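Long-range contact in polyhedrin (Uranotaenia sapphirina cypovirus, PDB 4S1K), which forms the crystalline matrix of the polyhedra that enclose cypovirus particles and binds ATP in the crystal: residues N113-D118 with V176-N181. Numbering follows the deposited sequence.
Sequences NKASID and VIVPRN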
ATOM      1  N   ASN A 113      19.526  -6.625 -15.804  1.00 18.39           N
ATOM      2  CA  ASN A 113      19.411  -5.656 -16.912  1.00 18.41           C
ATOM      3  C   ASN A 113      18.302  -4.627 -16.723  1.00 18.72           C
ATOM      4  O   ASN A 113      18.363  -3.561 -17.328  1.00 18.78           O
ATOM      5  CB  ASN A 113      19.096  -6.367 -18.229  1.00 18.49           C
ATOM      6  CG  ASN A 113      20.308  -6.954 -18.879  1.00 18.77           C
ATOM      7  OD1 ASN A 113      21.002  -6.278 -19.650  1.00 21.77           O
ATOM      8  ND2 ASN A 113      20.569  -8.206 -18.600  1.00 18.10           N
ATOM      9  N   LYS A 114      17.284  -4.967 -15.924  1.00 19.47           N
ATOM     10  CA  LYS A 114      16.056  -4.168 -15.799  1.00 19.58           C
ATOM     11  C   LYS A 114      15.729  -3.671 -14.406  1.00 19.34           C
ATOM     12  O   LYS A 114      14.809  -2.848 -14.242  1.00 20.37           O
ATOM     13  CB  LYS A 114      14.871  -4.997 -16.279  1.00 21.31           C
ATOM     14  CG  LYS A 114      14.913  -5.401 -17.755  1.00 23.20           C
ATOM     15  CD  LYS A 114      15.279  -4.276 -18.716  1.00 23.33           C
ATOM     16  CE  LYS A 114      14.415  -3.044 -18.570  1.00 26.10           C
ATOM     17  NZ  LYS A 114      13.081  -3.213 -19.215  1.00 29.05           N
ATOM     18  N   ALA A 115      16.469  -4.122 -13.398  1.00 18.71           N
ATOM     19  CA  ALA A 115      16.281  -3.602 -12.057  1.00 19.11           C
ATOM     20  C   ALA A 115      16.519  -2.086 -12.089  1.00 20.16           C
ATOM     21  O   ALA A 115      17.505  -1.590 -12.662  1.00 22.12           O
ATOM     22  CB  ALA A 115      17.209  -4.282 -11.056  1.00 18.42           C
ATOM     23  N   SER A 116      15.610  -1.357 -11.467  1.00 19.69           N
ATOM     24  CA  SER A 116      15.589   0.089 -11.582  1.00 20.31           C
ATOM     25  C   SER A 116      15.535   0.670 -10.173  1.00 19.76           C
ATOM     26  O   SER A 116      14.695   0.263  -9.364  1.00 19.48           O
ATOM     27  CB  SER A 116      14.358   0.474 -12.393  1.00 20.50           C
ATOM     28  OG  SER A 116      14.207   1.856 -12.489  1.00 25.18           O
ATOM     29  N   ILE A 117      16.437   1.593  -9.874  1.00 18.92           N
ATOM     30  CA  ILE A 117      16.473   2.255  -8.585  1.00 19.41           C
ATOM     31  C   ILE A 117      16.438   3.754  -8.791  1.00 19.50           C
ATOM     32  O   ILE A 117      17.389   4.327  -9.251  1.00 19.89           O
ATOM     33  CB  ILE A 117      17.747   1.915  -7.815  1.00 20.23           C
ATOM     34  CG1 ILE A 117      17.801   0.416  -7.485  1.00 20.75           C
ATOM     35  CG2 ILE A 117      17.848   2.789  -6.551  1.00 20.80           C
ATOM     36  CD1 ILE A 117      19.168   0.005  -6.924  1.00 21.67           C
ATOM     37  N   ASP A 118      15.318   4.376  -8.421  1.00 20.64           N
ATOM     38  CA  ASP A 118      15.026   5.777  -8.726  1.00 19.43           C
ATOM     39  C   ASP A 118      15.040   6.560  -7.404  1.00 18.78           C
ATOM     40  O   ASP A 118      14.179   6.362  -6.526  1.00 19.01           O
ATOM     41  CB  ASP A 118      13.634   5.869  -9.394  1.00 20.50           C
ATOM     42  CG  ASP A 118      13.351   7.251 -10.012  1.00 22.73           C
ATOM     43  OD1 ASP A 118      14.271   8.113  -9.886  1.00 24.45           O
ATOM     44  OD2 ASP A 118      12.233   7.469 -10.602  1.00 20.62           O
ATOM     45  N   VAL A 176      12.007   1.647  -6.142  1.00 17.37           N
ATOM     46  CA  VAL A 176      12.786   0.574  -6.731  1.00 17.23           C
ATOM     47  C   VAL A 176      11.838  -0.433  -7.371  1.00 18.02           C
ATOM     48  O   VAL A 176      10.809  -0.831  -6.786  1.00 17.62           O
ATOM     49  CB  VAL A 176      13.620  -0.117  -5.657  1.00 18.11           C
ATOM     50  CG1 VAL A 176      14.433  -1.261  -6.243  1.00 18.30           C
ATOM     51  CG2 VAL A 176      14.489   0.902  -4.941  1.00 18.17           C
ATOM     52  N   ILE A 177      12.192  -0.867  -8.576  1.00 17.38           N
ATOM     53  CA  ILE A 177      11.456  -1.935  -9.259  1.00 17.05           C
ATOM     54  C   ILE A 177      12.434  -3.094  -9.543  1.00 17.26           C
ATOM     55  O   ILE A 177      13.425  -2.928 -10.247  1.00 18.80           O
ATOM     56  CB  ILE A 177      10.838  -1.433 -10.581  1.00 15.82           C
ATOM     57  CG1 ILE A 177       9.894  -0.262 -10.345  1.00 16.55           C
ATOM     58  CG2 ILE A 177      10.063  -2.534 -11.267  1.00 15.90           C
ATOM     59  CD1 ILE A 177       9.635   0.535 -11.628  1.00 16.46           C
ATOM     60  N   VAL A 178      12.191  -4.266  -9.009  1.00 17.41           N
ATOM     61  CA  VAL A 178      13.119  -5.334  -9.290  1.00 18.55           C
ATOM     62  C   VAL A 178      12.350  -6.421 -10.001  1.00 18.84           C
ATOM     63  O   VAL A 178      11.532  -7.096  -9.398  1.00 20.68           O
ATOM     64  CB  VAL A 178      13.761  -5.874  -8.003  1.00 18.24           C
ATOM     65  CG1 VAL A 178      14.860  -6.888  -8.335  1.00 18.52           C
ATOM     66  CG2 VAL A 178      14.315  -4.723  -7.164  1.00 17.71           C
ATOM     67  N   PRO A 179      12.604  -6.606 -11.285  1.00 18.25           N
ATOM     68  CA  PRO A 179      11.842  -7.622 -11.959  1.00 18.21           C
ATOM     69  C   PRO A 179      12.596  -8.926 -12.039  1.00 17.62           C
ATOM     70  O   PRO A 179      13.828  -8.952 -12.090  1.00 18.20           O
ATOM     71  CB  PRO A 179      11.645  -7.036 -13.364  1.00 18.23           C
ATOM     72  CG  PRO A 179      12.679  -5.970 -13.510  1.00 18.38           C
ATOM     73  CD  PRO A 179      13.452  -5.885 -12.233  1.00 19.20           C
ATOM     74  N   ARG A 180      11.817  -9.991 -12.117  1.00 17.77           N
ATOM     75  CA  ARG A 180      12.300 -11.346 -12.225  1.00 17.50           C
ATOM     76  C   ARG A 180      12.971 -11.598 -13.553  1.00 16.81           C
ATOM     77  O   ARG A 180      12.450 -11.223 -14.602  1.00 16.79           O
ATOM     78  CB  ARG A 180      11.144 -12.335 -12.043  1.00 17.84           C
ATOM     79  CG  ARG A 180      11.655 -13.717 -11.689  1.00 18.23           C
ATOM     80  CD  ARG A 180      10.590 -14.777 -11.665  1.00 19.05           C
ATOM     81  NE  ARG A 180      11.168 -16.009 -11.141  1.00 20.12           N
ATOM     82  CZ  ARG A 180      11.350 -16.300  -9.839  1.00 19.63           C
ATOM     83  NH1 ARG A 180      10.903 -15.494  -8.885  1.00 18.10           N
ATOM     84  NH2 ARG A 180      11.946 -17.443  -9.506  1.00 18.94           N
ATOM     85  N   ASN A 181      14.165 -12.182 -13.472  1.00 16.49           N
ATOM     86  CA  ASN A 181      14.863 -12.776 -14.608  1.00 16.82           C
ATOM     87  C   ASN A 181      13.989 -13.829 -15.336  1.00 16.93           C
ATOM     88  O   ASN A 181      13.692 -14.908 -14.781  1.00 16.61           O
ATOM     89  CB  ASN A 181      16.120 -13.428 -14.050  1.00 18.09           C
ATOM     90  CG  ASN A 181      16.964 -14.178 -15.084  1.00 19.47           C
ATOM     91  OD1 ASN A 181      16.709 -14.185 -16.310  1.00 19.83           O
ATOM     92  ND2 ASN A 181      18.003 -14.825 -14.568  1.00 18.32           N
TER
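The carbonyl O of Ser116 takes the N-H of Ile177, with 2.9 Å between Ser116 O and Ile177 N. Val176 CA approaches Ser116 O at 3.3 Å, as a CA-H...O contact. This is an antiparallel beta pairing between strands 116-120 and 173-179, the latter in the middle of a three-stranded sheet. The return bond runs from Ser116 N to Ile177 O at 3.0 Å. The two bonds make Ser116 and Ile177 a hydrogen-bonded pair. Ile177 O has a second neighbour in Ala115 CA, at 3.4 Å.

Ile117 and Val176 are the adjacent non-hydrogen-bonded pair. Their side chains lie side by side and point the same way. Ile117 CG1 meets Val176 CG1 at 4.0 Å. Val176 CG1 sits opposite its own backbone N (chi1 179°), which also brings this methyl close to Ser116 O. Through this face the three-stranded sheet packs on the six-stranded one, with Ile117 and Val176 on Phe104 of strand 101-107 and Val176 also on Leu29 of strand 27-34.

The other face carries Ser116 and Ile177. Ser116 OG is hydrogen-bonded to Ser143 OG, so this buried hydroxyl is satisfied away from strand 173-179, and the backbone of Ile117 is bonded to Ser143 as well. The second subunit packs on strand 173-179 here, with its Thr203 by Ile177 and its Glu199 by Pro179.

Ahead of strand 116-120, the contact passes to the ring of Pro179. Pro179 CD lies 3.6 Å from Ala115 CA. The long chain of Lys114 bends away from the pairing, and it is its first side-chain carbon that touches the ring: Lys114 CB lies 3.7 Å from Pro179 CG.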